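Local coordinates for putative iron-uptake ABC transport system,periplasmic iron-binding protein (Campylobacter jejuni, PDB 1Y4T) that binds ferric iron and probably delivers it in the periplasm to an ABC transporter for iron uptake, at residues K101-I106 against R229-N234; W163-L168 against D313-R318; Q182-F187 against P210-V215. All blocks are in the same frame, centred on the assembly; numbering follows the deposited sequence.

In the fold
From the N terminus, the chain first enters contact 1 through residues 101-106, on strand 97-109. It then reaches helix 157-170, the first half of contact 2. Next comes contact 3, where helix 179-188 meets helix 210-217 and closes a short loop. Residues 229-234 follow and close the long loop of contact 1. Contact 3 is nested inside that loop and inside the loop closed by contact 2. Contact 2 closes last, when residues 313-318 at the end of the model return to helix 157-170, so contacts 1 and 2 cross. Contact 1 lies in the sheet beside the iron; contact 2 joins a helix to a helix end and turn, contact 3 two helices, both farther out.

Contact 1: residues K101-I106 against R229-N234; sequences KRARII and RGTHIN
Arg102 holds CG between its backbone N and carbonyl carbon (chi1 51°), and its chain bends again at chi2 and chi3. This lays CG and CD alongside the backbone carbonyl of Asn234, with Arg102 CD 3.6 Å from Asn234 O. Arg104 and His232 both turn CG away from the backbone N, on the far side of the CA-CB bond (chi1 -158° and -179°). Arg104 CB then meets the edge of the imidazole in its plane, 3.8 Å from His232 ND1.

The backbones pair as antiparallel strands. Arg102 and Asn234 form a hydrogen-bonded pair: Asn234 N gives a bond of 2.9 Å to Arg102 O, and Arg102 N returns one of 3.0 Å to Asn234 O. Ala103 and Ile233 form the next, non-hydrogen-bonded pair. A further bond, from Arg104 N to His232 O at 3.1 Å, continues the pairing. These are strands 97-109 and 233-241 of the mixed sheet in this periplasmic binding protein fold, next to the iron site. Arg102 reaches that site: its NH2 bonds to Tyr12 OH and forms a salt bridge with Glu272, and its side chain touches Tyr199.

Ala103 and Ile233 project from the other face of the sheet. There Thr231 CG2 rests against two methyls, 4.0 Å from both Ala103 CB and Ile105 CG2. The aliphatic part of Lys101 crosses over Ile233 CG2, while its NZ pairs with Glu293. Asn234 has its amide held by Asp60 and by the backbone N of Ile61.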
ATOM      1  N   LYS A 101      -7.145  -1.029   3.500  1.00 12.63           N
ATOM      2  CA  LYS A 101      -6.519  -2.175   2.873  1.00 13.56           C
ATOM      3  C   LYS A 101      -6.347  -1.985   1.381  1.00 11.81           C
ATOM      4  O   LYS A 101      -7.124  -1.286   0.753  1.00 11.91           O
ATOM      5  CB  LYS A 101      -7.433  -3.357   3.016  1.00 13.88           C
ATOM      6  CG  LYS A 101      -6.764  -4.518   3.458  1.00 21.58           C
ATOM      7  CD  LYS A 101      -7.126  -4.747   4.904  1.00 26.62           C
ATOM      8  CE  LYS A 101      -7.435  -6.221   5.134  1.00 29.60           C
ATOM      9  NZ  LYS A 101      -8.636  -6.727   4.391  1.00 32.15           N
ATOM     10  N   ARG A 102      -5.355  -2.667   0.828  1.00 10.41           N
ATOM     11  CA  ARG A 102      -5.154  -2.713  -0.596  1.00 10.24           C
ATOM     12  C   ARG A 102      -4.529  -4.050  -0.967  1.00 10.77           C
ATOM     13  O   ARG A 102      -3.860  -4.680  -0.154  1.00 10.95           O
ATOM     14  CB  ARG A 102      -4.291  -1.526  -1.052  1.00 10.42           C
ATOM     15  CG  ARG A 102      -2.987  -1.327  -0.293  1.00 10.76           C
ATOM     16  CD  ARG A 102      -3.000  -0.268   0.798  1.00 11.38           C
ATOM     17  NE  ARG A 102      -3.314   1.079   0.341  1.00 11.92           N
ATOM     18  CZ  ARG A 102      -2.476   1.891  -0.303  1.00 12.59           C
ATOM     19  NH1 ARG A 102      -1.239   1.509  -0.622  1.00 10.14           N
ATOM     20  NH2 ARG A 102      -2.900   3.100  -0.674  1.00 12.53           N
ATOM     21  N   ALA A 103      -4.783  -4.496  -2.187  1.00 10.42           N
ATOM     22  CA  ALA A 103      -4.263  -5.772  -2.641  1.00 10.38           C
ATOM     23  C   ALA A 103      -3.276  -5.542  -3.771  1.00  9.89           C
ATOM     24  O   ALA A 103      -3.541  -4.766  -4.676  1.00  9.57           O
ATOM     25  CB  ALA A 103      -5.396  -6.673  -3.076  1.00  9.98           C
ATOM     26  N   ARG A 104      -2.104  -6.176  -3.701  1.00 10.49           N
ATOM     27  CA  ARG A 104      -1.164  -6.110  -4.811  1.00 11.12           C
ATOM     28  C   ARG A 104      -1.411  -7.296  -5.737  1.00 11.24           C
ATOM     29  O   ARG A 104      -1.151  -8.443  -5.398  1.00  9.90           O
ATOM     30  CB  ARG A 104       0.284  -6.056  -4.324  1.00 11.94           C
ATOM     31  CG  ARG A 104       1.252  -5.473  -5.328  1.00 11.69           C
ATOM     32  CD  ARG A 104       2.466  -4.841  -4.697  1.00 11.30           C
ATOM     33  NE  ARG A 104       3.270  -4.128  -5.671  1.00 13.39           N
ATOM     34  CZ  ARG A 104       2.942  -2.954  -6.207  1.00 12.97           C
ATOM     35  NH1 ARG A 104       1.815  -2.344  -5.864  1.00 12.33           N
ATOM     36  NH2 ARG A 104       3.751  -2.384  -7.063  1.00 14.41           N
ATOM     37  N   ILE A 105      -1.929  -6.985  -6.915  1.00 11.29           N
ATOM     38  CA  ILE A 105      -2.410  -7.970  -7.856  1.00 11.25           C
ATOM     39  C   ILE A 105      -1.579  -7.923  -9.134  1.00 11.07           C
ATOM     40  O   ILE A 105      -0.585  -7.205  -9.197  1.00 11.12           O
ATOM     41  CB  ILE A 105      -3.913  -7.755  -8.104  1.00 10.85           C
ATOM     42  CG1 ILE A 105      -4.225  -6.329  -8.592  1.00 10.79           C
ATOM     43  CG2 ILE A 105      -4.661  -8.006  -6.827  1.00 11.45           C
ATOM     44  CD1 ILE A 105      -3.724  -6.034  -9.992  1.00 11.92           C
ATOM     45  N   ILE A 106      -1.929  -8.787 -10.083  1.00 12.47           N
ATOM     46  CA  ILE A 106      -1.304  -8.843 -11.401  1.00 12.33           C
ATOM     47  C   ILE A 106      -2.385  -8.478 -12.399  1.00 12.52           C
ATOM     48  O   ILE A 106      -3.414  -9.146 -12.468  1.00 12.70           O
ATOM     49  CB  ILE A 106      -0.755 -10.257 -11.696  1.00 12.73           C
ATOM     50  CG1 ILE A 106       0.235 -10.689 -10.607  1.00 12.47           C
ATOM     51  CG2 ILE A 106      -0.065 -10.265 -13.045  1.00 11.97           C
ATOM     52  CD1 ILE A 106       0.645 -12.161 -10.645  1.00 12.57           C
ATOM     53  N   ARG A 229      -2.786 -19.895  -0.778  1.00 16.08           N
ATOM     54  CA  ARG A 229      -2.782 -19.032   0.391  1.00 15.77           C
ATOM     55  C   ARG A 229      -3.573 -17.742   0.265  1.00 15.37           C
ATOM     56  O   ARG A 229      -3.863 -17.110   1.274  1.00 15.69           O
ATOM     57  CB  ARG A 229      -1.348 -18.664   0.800  1.00 16.79           C
ATOM     58  CG  ARG A 229      -0.471 -17.988  -0.245  1.00 16.30           C
ATOM     59  CD  ARG A 229       0.827 -17.488   0.390  1.00 17.04           C
ATOM     60  NE  ARG A 229       1.611 -16.630  -0.480  1.00 17.59           N
ATOM     61  CZ  ARG A 229       2.679 -17.002  -1.169  1.00 18.35           C
ATOM     62  NH1 ARG A 229       3.110 -18.266  -1.166  1.00 18.08           N
ATOM     63  NH2 ARG A 229       3.318 -16.096  -1.890  1.00 20.02           N
ATOM     64  N   GLY A 230      -3.847 -17.323  -0.953  1.00 14.51           N
ATOM     65  CA  GLY A 230      -4.570 -16.078  -1.202  1.00 13.72           C
ATOM     66  C   GLY A 230      -3.664 -14.882  -1.503  1.00 13.44           C
ATOM     67  O   GLY A 230      -2.449 -14.943  -1.406  1.00 13.32           O
ATOM     68  N   THR A 231      -4.307 -13.781  -1.862  1.00 12.42           N
ATOM     69  CA  THR A 231      -3.662 -12.573  -2.354  1.00 12.49           C
ATOM     70  C   THR A 231      -3.006 -11.736  -1.258  1.00 12.37           C
ATOM     71  O   THR A 231      -3.506 -11.651  -0.116  1.00 12.95           O
ATOM     72  CB  THR A 231      -4.730 -11.763  -3.129  1.00 12.65           C
ATOM     73  OG1 THR A 231      -5.154 -12.511  -4.277  1.00 11.14           O
ATOM     74  CG2 THR A 231      -4.200 -10.441  -3.676  1.00 15.00           C
ATOM     75  N   HIS A 232      -1.882 -11.126  -1.623  1.00 12.27           N
ATOM     76  CA  HIS A 232      -1.133 -10.216  -0.788  1.00 10.80           C
ATOM     77  C   HIS A 232      -1.917  -8.957  -0.496  1.00 11.71           C
ATOM     78  O   HIS A 232      -2.295  -8.215  -1.436  1.00  9.85           O
ATOM     79  CB  HIS A 232       0.194  -9.811  -1.454  1.00 11.84           C
ATOM     80  CG  HIS A 232       1.019  -8.885  -0.604  1.00 11.82           C
ATOM     81  ND1 HIS A 232       1.270  -7.571  -0.940  1.00 15.81           N
ATOM     82  CD2 HIS A 232       1.628  -9.087   0.585  1.00 10.82           C
ATOM     83  CE1 HIS A 232       1.989  -7.001   0.018  1.00 10.17           C
ATOM     84  NE2 HIS A 232       2.225  -7.904   0.955  1.00 15.65           N
ATOM     85  N   ILE A 233      -2.169  -8.737   0.795  1.00 11.36           N
ATOM     86  CA  ILE A 233      -2.770  -7.518   1.315  1.00 13.08           C
ATOM     87  C   ILE A 233      -1.702  -6.684   2.026  1.00 12.83           C
ATOM     88  O   ILE A 233      -0.833  -7.208   2.735  1.00 13.28           O
ATOM     89  CB  ILE A 233      -3.952  -7.849   2.266  1.00 13.43           C
ATOM     90  CG1 ILE A 233      -5.181  -8.292   1.464  1.00 17.74           C
ATOM     91  CG2 ILE A 233      -4.362  -6.689   3.113  1.00 15.24           C
ATOM     92  CD1 ILE A 233      -5.032  -9.633   0.897  1.00 22.01           C
ATOM     93  N   ASN A 234      -1.776  -5.384   1.807  1.00 12.36           N
ATOM     94  CA  ASN A 234      -0.986  -4.392   2.507  1.00 11.64           C
ATOM     95  C   ASN A 234      -1.957  -3.346   3.035  1.00 12.03           C
ATOM     96  O   ASN A 234      -3.122  -3.372   2.683  1.00 12.45           O
ATOM     97  CB  ASN A 234       0.036  -3.743   1.559  1.00 12.11           C
ATOM     98  CG  ASN A 234       1.254  -3.179   2.289  1.00 10.12           C
ATOM     99  OD1 ASN A 234       1.224  -2.935   3.488  1.00 10.39           O
ATOM    100  ND2 ASN A 234       2.320  -2.929   1.539  1.00 12.95           N
TER

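Contact 2: residues W163-L168 against D313-R318; sequences WAKGVL and DEVGFR
Phe317 turns one ring face to Leu168 and the edge of the same ring to the backbone of helix 157-170. Leu168 CG sits over the face in a CH-pi contact, 4.3 Å from the ring centroid and 13° off the normal. It is displaced toward the rim. Leu168 CB comes in at the CZ and CE2 end of the ring, 3.7 Å from Phe317 CZ. At the edge, Phe317 CE2 lies 3.3 Å from Ala164 O. That carbonyl also accepts the helix bond from Leu168 N. Val167 CG1 adds a looser contact near the ring plane.

Val315 points toward the helix and sets its two methyls over the Ala164-Lys165 part of it. Val315 CG2 is 4.1 Å from Ala164 CB. Val315 CG1 lies against the start of the Lys165 side chain, 3.8 Å from Lys165 CB. The lysine then carries its amine away from the contact. Leu168 is extended (chi1 -167°), which brings Leu168 CD1 to the turn at Val315 and Gly316. Leu168 CD1 lies there 3.4 Å from Val315 O and 3.6 Å from Gly316 C. No hydrogen bond crosses between the segments; the contact is chiefly apolar.

The turn is a Schellman motif that ends helix 305-315. Gly316 is its C-prime residue, with positive phi. Phe317 N bonds back to Tyr312 O, and Gly316 N bonds weakly to Asp313 O.

The C-terminal end of helix 305-315 and the turn after it pack against helix 157-170, where Ile311 also touches Ala164. Tyr312 meets the Phe317 ring edge-to-face, Ala139 of a loop touches Phe317, and helix 142-155 packs against Trp163.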
ATOM      1  N   TRP A 163      12.691 -15.914  -6.964  1.00 20.36           N
ATOM      2  CA  TRP A 163      11.575 -15.125  -7.432  1.00 19.58           C
ATOM      3  C   TRP A 163      12.090 -13.752  -7.880  1.00 19.39           C
ATOM      4  O   TRP A 163      11.785 -13.294  -8.960  1.00 19.14           O
ATOM      5  CB  TRP A 163      10.540 -14.963  -6.308  1.00 19.61           C
ATOM      6  CG  TRP A 163       9.376 -14.150  -6.719  1.00 19.06           C
ATOM      7  CD1 TRP A 163       8.310 -14.577  -7.422  1.00 17.10           C
ATOM      8  CD2 TRP A 163       9.177 -12.748  -6.489  1.00 17.14           C
ATOM      9  NE1 TRP A 163       7.447 -13.536  -7.646  1.00 18.28           N
ATOM     10  CE2 TRP A 163       7.966 -12.399  -7.085  1.00 18.28           C
ATOM     11  CE3 TRP A 163       9.900 -11.751  -5.827  1.00 17.93           C
ATOM     12  CZ2 TRP A 163       7.447 -11.101  -7.032  1.00 17.19           C
ATOM     13  CZ3 TRP A 163       9.391 -10.463  -5.800  1.00 16.73           C
ATOM     14  CH2 TRP A 163       8.182 -10.157  -6.398  1.00 18.37           C
ATOM     15  N   ALA A 164      12.889 -13.116  -7.046  1.00 19.50           N
ATOM     16  CA  ALA A 164      13.372 -11.777  -7.348  1.00 19.53           C
ATOM     17  C   ALA A 164      14.268 -11.790  -8.581  1.00 19.68           C
ATOM     18  O   ALA A 164      14.199 -10.900  -9.431  1.00 18.59           O
ATOM     19  CB  ALA A 164      14.096 -11.206  -6.170  1.00 19.65           C
ATOM     20  N   LYS A 165      15.113 -12.810  -8.677  1.00 20.49           N
ATOM     21  CA  LYS A 165      15.973 -12.988  -9.845  1.00 20.80           C
ATOM     22  C   LYS A 165      15.182 -13.156 -11.115  1.00 20.45           C
ATOM     23  O   LYS A 165      15.534 -12.570 -12.138  1.00 20.81           O
ATOM     24  CB  LYS A 165      16.876 -14.206  -9.660  1.00 21.63           C
ATOM     25  CG  LYS A 165      17.815 -14.467 -10.825  1.00 23.10           C
ATOM     26  CD  LYS A 165      18.788 -15.594 -10.514  1.00 29.20           C
ATOM     27  CE  LYS A 165      19.741 -15.216  -9.388  1.00 32.07           C
ATOM     28  NZ  LYS A 165      20.623 -16.349  -8.997  1.00 36.54           N
ATOM     29  N   GLY A 166      14.125 -13.965 -11.052  1.00 20.01           N
ATOM     30  CA  GLY A 166      13.326 -14.260 -12.221  1.00 19.63           C
ATOM     31  C   GLY A 166      12.534 -13.048 -12.662  1.00 19.56           C
ATOM     32  O   GLY A 166      12.408 -12.772 -13.856  1.00 19.67           O
ATOM     33  N   VAL A 167      12.014 -12.302 -11.696  1.00 19.10           N
ATOM     34  CA  VAL A 167      11.274 -11.089 -12.016  1.00 18.83           C
ATOM     35  C   VAL A 167      12.183 -10.107 -12.728  1.00 18.83           C
ATOM     36  O   VAL A 167      11.817  -9.559 -13.788  1.00 19.80           O
ATOM     37  CB  VAL A 167      10.661 -10.453 -10.755  1.00 18.24           C
ATOM     38  CG1 VAL A 167      10.012  -9.135 -11.103  1.00 18.05           C
ATOM     39  CG2 VAL A 167       9.624 -11.400 -10.144  1.00 18.60           C
ATOM     40  N   LEU A 168      13.364  -9.873 -12.165  1.00 19.51           N
ATOM     41  CA  LEU A 168      14.361  -8.977 -12.787  1.00 20.47           C
ATOM     42  C   LEU A 168      14.634  -9.366 -14.241  1.00 20.39           C
ATOM     43  O   LEU A 168      14.588  -8.545 -15.132  1.00 19.93           O
ATOM     44  CB  LEU A 168      15.682  -8.989 -12.000  1.00 20.77           C
ATOM     45  CG  LEU A 168      16.729  -7.900 -12.320  1.00 22.75           C
ATOM     46  CD1 LEU A 168      17.976  -8.108 -11.466  1.00 20.65           C
ATOM     47  CD2 LEU A 168      17.150  -7.907 -13.764  1.00 26.08           C
ATOM     48  N   ASP A 313      18.803  -6.345  -3.581  1.00 19.80           N
ATOM     49  CA  ASP A 313      20.200  -5.952  -3.754  1.00 20.53           C
ATOM     50  C   ASP A 313      21.101  -7.025  -4.375  1.00 20.27           C
ATOM     51  O   ASP A 313      21.823  -6.757  -5.336  1.00 19.65           O
ATOM     52  CB  ASP A 313      20.778  -5.611  -2.391  1.00 21.22           C
ATOM     53  CG  ASP A 313      20.789  -4.153  -2.119  1.00 26.04           C
ATOM     54  OD1 ASP A 313      19.706  -3.525  -2.072  1.00 29.82           O
ATOM     55  OD2 ASP A 313      21.869  -3.552  -1.953  1.00 35.20           O
ATOM     56  N   GLU A 314      21.069  -8.227  -3.800  1.00 20.40           N
ATOM     57  CA  GLU A 314      21.940  -9.329  -4.210  1.00 21.01           C
ATOM     58  C   GLU A 314      21.632  -9.821  -5.612  1.00 21.48           C
ATOM     59  O   GLU A 314      22.527 -10.233  -6.340  1.00 21.41           O
ATOM     60  CB  GLU A 314      21.849 -10.466  -3.179  1.00 21.04           C
ATOM     61  CG  GLU A 314      22.449 -10.074  -1.847  1.00 21.27           C
ATOM     62  CD  GLU A 314      22.272 -11.110  -0.742  1.00 23.88           C
ATOM     63  OE1 GLU A 314      23.009 -11.003   0.248  1.00 21.48           O
ATOM     64  OE2 GLU A 314      21.401 -12.023  -0.839  1.00 24.21           O
ATOM     65  N   VAL A 315      20.367  -9.711  -6.008  1.00 21.22           N
ATOM     66  CA  VAL A 315      19.898 -10.205  -7.281  1.00 22.18           C
ATOM     67  C   VAL A 315      20.206  -9.207  -8.408  1.00 22.06           C
ATOM     68  O   VAL A 315      20.330  -9.601  -9.562  1.00 21.23           O
ATOM     69  CB  VAL A 315      18.374 -10.553  -7.188  1.00 22.54           C
ATOM     70  CG1 VAL A 315      17.778 -10.711  -8.511  1.00 25.06           C
ATOM     71  CG2 VAL A 315      18.167 -11.829  -6.350  1.00 23.47           C
ATOM     72  N   GLY A 316      20.325  -7.920  -8.075  1.00 22.35           N
ATOM     73  CA  GLY A 316      20.762  -6.924  -9.044  1.00 22.78           C
ATOM     74  C   GLY A 316      19.762  -5.814  -9.343  1.00 22.90           C
ATOM     75  O   GLY A 316      19.904  -5.110 -10.334  1.00 21.81           O
ATOM     76  N   PHE A 317      18.751  -5.648  -8.499  1.00 23.60           N
ATOM     77  CA  PHE A 317      17.917  -4.453  -8.565  1.00 24.54           C
ATOM     78  C   PHE A 317      18.687  -3.246  -8.025  1.00 26.18           C
ATOM     79  O   PHE A 317      19.689  -3.394  -7.346  1.00 25.20           O
ATOM     80  CB  PHE A 317      16.622  -4.610  -7.762  1.00 24.38           C
ATOM     81  CG  PHE A 317      15.595  -5.489  -8.407  1.00 23.74           C
ATOM     82  CD1 PHE A 317      14.614  -4.950  -9.235  1.00 23.92           C
ATOM     83  CD2 PHE A 317      15.565  -6.851  -8.140  1.00 24.37           C
ATOM     84  CE1 PHE A 317      13.641  -5.767  -9.808  1.00 23.30           C
ATOM     85  CE2 PHE A 317      14.589  -7.666  -8.709  1.00 22.78           C
ATOM     86  CZ  PHE A 317      13.633  -7.126  -9.543  1.00 21.36           C
ATOM     87  N   ARG A 318      18.181  -2.056  -8.328  1.00 28.25           N
ATOM     88  CA  ARG A 318      18.794  -0.770  -7.942  1.00 30.23           C
ATOM     89  C   ARG A 318      19.997  -0.449  -8.810  1.00 31.38           C
ATOM     90  O   ARG A 318      21.075  -1.051  -8.676  1.00 34.00           O
ATOM     91  CB  ARG A 318      19.213  -0.718  -6.472  1.00 30.86           C
ATOM     92  CG  ARG A 318      18.118  -1.012  -5.492  1.00 33.02           C
ATOM     93  CD  ARG A 318      18.473  -0.596  -4.075  1.00 37.26           C
ATOM     94  NE  ARG A 318      19.878  -0.869  -3.768  1.00 39.94           N
ATOM     95  CZ  ARG A 318      20.856   0.031  -3.767  1.00 42.16           C
ATOM     96  NH1 ARG A 318      20.618   1.311  -4.056  1.00 42.65           N
ATOM     97  NH2 ARG A 318      22.093  -0.357  -3.467  1.00 44.02           N
TER

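Contact 3: residues Q182-F187 against P210-V215; sequences QARQVF and PKDVEV
Phe187 overlaps Val215 across the two helices. Val215 CG2 stands off-centre over the ring, 4.1 Å from its centroid and 30° off the normal, in a CH-pi contact. The ring also reaches Glu214, whose OE1 lies 3.6 Å from Phe187 CZ, with the carboxylate plane turned steeply to the ring. The other methyl of Val215, CG1, meets Ala183 at 4.0 Å from Ala183 CB.

Arg184 sets CG anti to its carbonyl carbon (chi1 -70°) and stays extended to NE. This carries the guanidinium to Asp212. The guanidinium grips side-on: Arg184 NE and NH2 both bond to Asp212 OD2, on the syn side of that oxygen. Arg184 NH2 is 2.9 Å and Arg184 NE 3.2 Å from Asp212 OD2. A weak bond from NH2 to OD1 adds to the salt bridge. Arg184 NH1 pairs with Asp181, so the group is shared between two acidic residues.

The helix segments cross at 72° with axes 10.0 Å apart. Leu204 of helix 198-205 touches Ala183, Asp212 and Val215. The arrangement is a helix-helix crossing centred on Val215, with a salt bridge at one side, in the part of this periplasmic binding protein fold that carries the iron ligands Tyr199 and Tyr200.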
ATOM      1  N   GLN A 182       3.161   1.278 -14.886  1.00 12.91           N
ATOM      2  CA  GLN A 182       3.147  -0.114 -15.236  1.00 13.39           C
ATOM      3  C   GLN A 182       1.829  -0.442 -15.910  1.00 12.51           C
ATOM      4  O   GLN A 182       1.817  -1.138 -16.868  1.00 12.43           O
ATOM      5  CB  GLN A 182       3.375  -1.010 -14.011  1.00 13.36           C
ATOM      6  CG  GLN A 182       4.839  -1.086 -13.605  1.00 13.99           C
ATOM      7  CD  GLN A 182       5.306   0.057 -12.748  1.00 14.12           C
ATOM      8  OE1 GLN A 182       6.293   0.763 -13.090  1.00 13.79           O
ATOM      9  NE2 GLN A 182       4.651   0.244 -11.620  1.00  9.30           N
ATOM     10  N   ALA A 183       0.721   0.109 -15.408  1.00 13.48           N
ATOM     11  CA  ALA A 183      -0.594  -0.088 -16.032  1.00 13.50           C
ATOM     12  C   ALA A 183      -0.639   0.490 -17.460  1.00 14.52           C
ATOM     13  O   ALA A 183      -1.221  -0.116 -18.381  1.00 14.59           O
ATOM     14  CB  ALA A 183      -1.706   0.545 -15.148  1.00 12.46           C
ATOM     15  N   ARG A 184      -0.030   1.654 -17.656  1.00 15.01           N
ATOM     16  CA  ARG A 184       0.004   2.264 -18.984  1.00 16.13           C
ATOM     17  C   ARG A 184       0.780   1.377 -19.952  1.00 15.73           C
ATOM     18  O   ARG A 184       0.431   1.284 -21.131  1.00 16.16           O
ATOM     19  CB  ARG A 184       0.656   3.630 -18.920  1.00 16.72           C
ATOM     20  CG  ARG A 184      -0.178   4.654 -18.200  1.00 17.58           C
ATOM     21  CD  ARG A 184       0.449   6.009 -18.136  1.00 19.48           C
ATOM     22  NE  ARG A 184      -0.403   6.918 -17.377  1.00 18.91           N
ATOM     23  CZ  ARG A 184      -0.183   7.354 -16.128  1.00 19.36           C
ATOM     24  NH1 ARG A 184       0.886   7.002 -15.416  1.00 18.72           N
ATOM     25  NH2 ARG A 184      -1.052   8.173 -15.578  1.00 19.36           N
ATOM     26  N   GLN A 185       1.824   0.730 -19.459  1.00 15.32           N
ATOM     27  CA  GLN A 185       2.610  -0.179 -20.287  1.00 15.66           C
ATOM     28  C   GLN A 185       1.777  -1.363 -20.751  1.00 15.73           C
ATOM     29  O   GLN A 185       1.903  -1.817 -21.882  1.00 16.95           O
ATOM     30  CB  GLN A 185       3.834  -0.679 -19.526  1.00 15.65           C
ATOM     31  CG  GLN A 185       4.855   0.407 -19.246  1.00 15.88           C
ATOM     32  CD  GLN A 185       6.129  -0.122 -18.648  1.00 15.26           C
ATOM     33  OE1 GLN A 185       7.111  -0.390 -19.377  1.00 20.24           O
ATOM     34  NE2 GLN A 185       6.150  -0.244 -17.334  1.00 13.13           N
ATOM     35  N   VAL A 186       0.920  -1.874 -19.877  1.00 15.26           N
ATOM     36  CA  VAL A 186       0.029  -2.978 -20.229  1.00 15.19           C
ATOM     37  C   VAL A 186      -1.040  -2.543 -21.228  1.00 15.64           C
ATOM     38  O   VAL A 186      -1.374  -3.289 -22.163  1.00 16.82           O
ATOM     39  CB  VAL A 186      -0.610  -3.598 -18.946  1.00 14.86           C
ATOM     40  CG1 VAL A 186      -1.808  -4.457 -19.275  1.00 15.89           C
ATOM     41  CG2 VAL A 186       0.413  -4.420 -18.235  1.00 15.80           C
ATOM     42  N   PHE A 187      -1.559  -1.340 -21.041  1.00 15.74           N
ATOM     43  CA  PHE A 187      -2.520  -0.752 -21.976  1.00 15.88           C
ATOM     44  C   PHE A 187      -1.896  -0.632 -23.374  1.00 16.57           C
ATOM     45  O   PHE A 187      -2.506  -0.992 -24.376  1.00 15.57           O
ATOM     46  CB  PHE A 187      -2.958   0.647 -21.488  1.00 15.82           C
ATOM     47  CG  PHE A 187      -3.763   1.405 -22.510  1.00 18.04           C
ATOM     48  CD1 PHE A 187      -5.107   1.099 -22.711  1.00 19.61           C
ATOM     49  CD2 PHE A 187      -3.176   2.377 -23.308  1.00 20.98           C
ATOM     50  CE1 PHE A 187      -5.864   1.763 -23.668  1.00 20.80           C
ATOM     51  CE2 PHE A 187      -3.938   3.054 -24.289  1.00 22.61           C
ATOM     52  CZ  PHE A 187      -5.288   2.747 -24.455  1.00 22.13           C
ATOM     53  N   PRO A 210      -8.920  11.683 -19.801  1.00 18.65           N
ATOM     54  CA  PRO A 210      -9.501  10.671 -20.690  1.00 18.74           C
ATOM     55  C   PRO A 210      -8.531   9.528 -21.042  1.00 18.42           C
ATOM     56  O   PRO A 210      -8.943   8.368 -21.159  1.00 18.74           O
ATOM     57  CB  PRO A 210      -9.852  11.464 -21.955  1.00 19.57           C
ATOM     58  CG  PRO A 210      -9.945  12.886 -21.525  1.00 20.01           C
ATOM     59  CD  PRO A 210      -9.060  13.053 -20.339  1.00 19.29           C
ATOM     60  N   LYS A 211      -7.261   9.862 -21.221  1.00 17.47           N
ATOM     61  CA  LYS A 211      -6.242   8.863 -21.536  1.00 18.07           C
ATOM     62  C   LYS A 211      -6.076   7.851 -20.418  1.00 16.95           C
ATOM     63  O   LYS A 211      -5.905   6.662 -20.677  1.00 16.37           O
ATOM     64  CB  LYS A 211      -4.924   9.535 -21.868  1.00 18.71           C
ATOM     65  CG  LYS A 211      -4.969  10.252 -23.208  1.00 21.80           C
ATOM     66  CD  LYS A 211      -3.598  10.716 -23.646  1.00 25.58           C
ATOM     67  CE  LYS A 211      -3.679  11.288 -25.049  1.00 26.95           C
ATOM     68  NZ  LYS A 211      -2.351  11.755 -25.487  1.00 31.10           N
ATOM     69  N   ASP A 212      -6.154   8.318 -19.183  1.00 16.35           N
ATOM     70  CA  ASP A 212      -6.077   7.400 -18.043  1.00 16.45           C
ATOM     71  C   ASP A 212      -7.343   6.565 -17.892  1.00 15.73           C
ATOM     72  O   ASP A 212      -7.257   5.436 -17.455  1.00 15.22           O
ATOM     73  CB  ASP A 212      -5.799   8.150 -16.769  1.00 16.87           C
ATOM     74  CG  ASP A 212      -4.338   8.478 -16.606  1.00 19.52           C
ATOM     75  OD1 ASP A 212      -4.037   9.254 -15.698  1.00 23.02           O
ATOM     76  OD2 ASP A 212      -3.432   7.961 -17.308  1.00 23.85           O
ATOM     77  N   VAL A 213      -8.495   7.120 -18.273  1.00 14.74           N
ATOM     78  CA  VAL A 213      -9.737   6.358 -18.284  1.00 14.49           C
ATOM     79  C   VAL A 213      -9.609   5.171 -19.219  1.00 14.15           C
ATOM     80  O   VAL A 213     -10.010   4.074 -18.868  1.00 13.96           O
ATOM     81  CB  VAL A 213     -10.980   7.233 -18.666  1.00 13.77           C
ATOM     82  CG1 VAL A 213     -12.203   6.379 -18.818  1.00 15.35           C
ATOM     83  CG2 VAL A 213     -11.216   8.286 -17.610  1.00 12.89           C
ATOM     84  N   GLU A 214      -9.023   5.367 -20.399  1.00 15.03           N
ATOM     85  CA  GLU A 214      -8.836   4.260 -21.335  1.00 15.84           C
ATOM     86  C   GLU A 214      -7.939   3.191 -20.749  1.00 14.86           C
ATOM     87  O   GLU A 214      -8.237   2.007 -20.871  1.00 12.83           O
ATOM     88  CB  GLU A 214      -8.217   4.702 -22.670  1.00 16.96           C
ATOM     89  CG  GLU A 214      -9.134   5.445 -23.606  1.00 22.38           C
ATOM     90  CD  GLU A 214      -8.403   5.853 -24.881  1.00 29.77           C
ATOM     91  OE1 GLU A 214      -7.882   4.952 -25.592  1.00 33.64           O
ATOM     92  OE2 GLU A 214      -8.345   7.064 -25.169  1.00 34.39           O
ATOM     93  N   VAL A 215      -6.837   3.607 -20.136  1.00 15.13           N
ATOM     94  CA  VAL A 215      -5.900   2.666 -19.514  1.00 14.84           C
ATOM     95  C   VAL A 215      -6.624   1.841 -18.477  1.00 14.69           C
ATOM     96  O   VAL A 215      -6.573   0.617 -18.520  1.00 13.96           O
ATOM     97  CB  VAL A 215      -4.698   3.375 -18.839  1.00 14.88           C
ATOM     98  CG1 VAL A 215      -3.896   2.393 -18.000  1.00 15.73           C
ATOM     99  CG2 VAL A 215      -3.810   4.030 -19.908  1.00 16.28           C
TER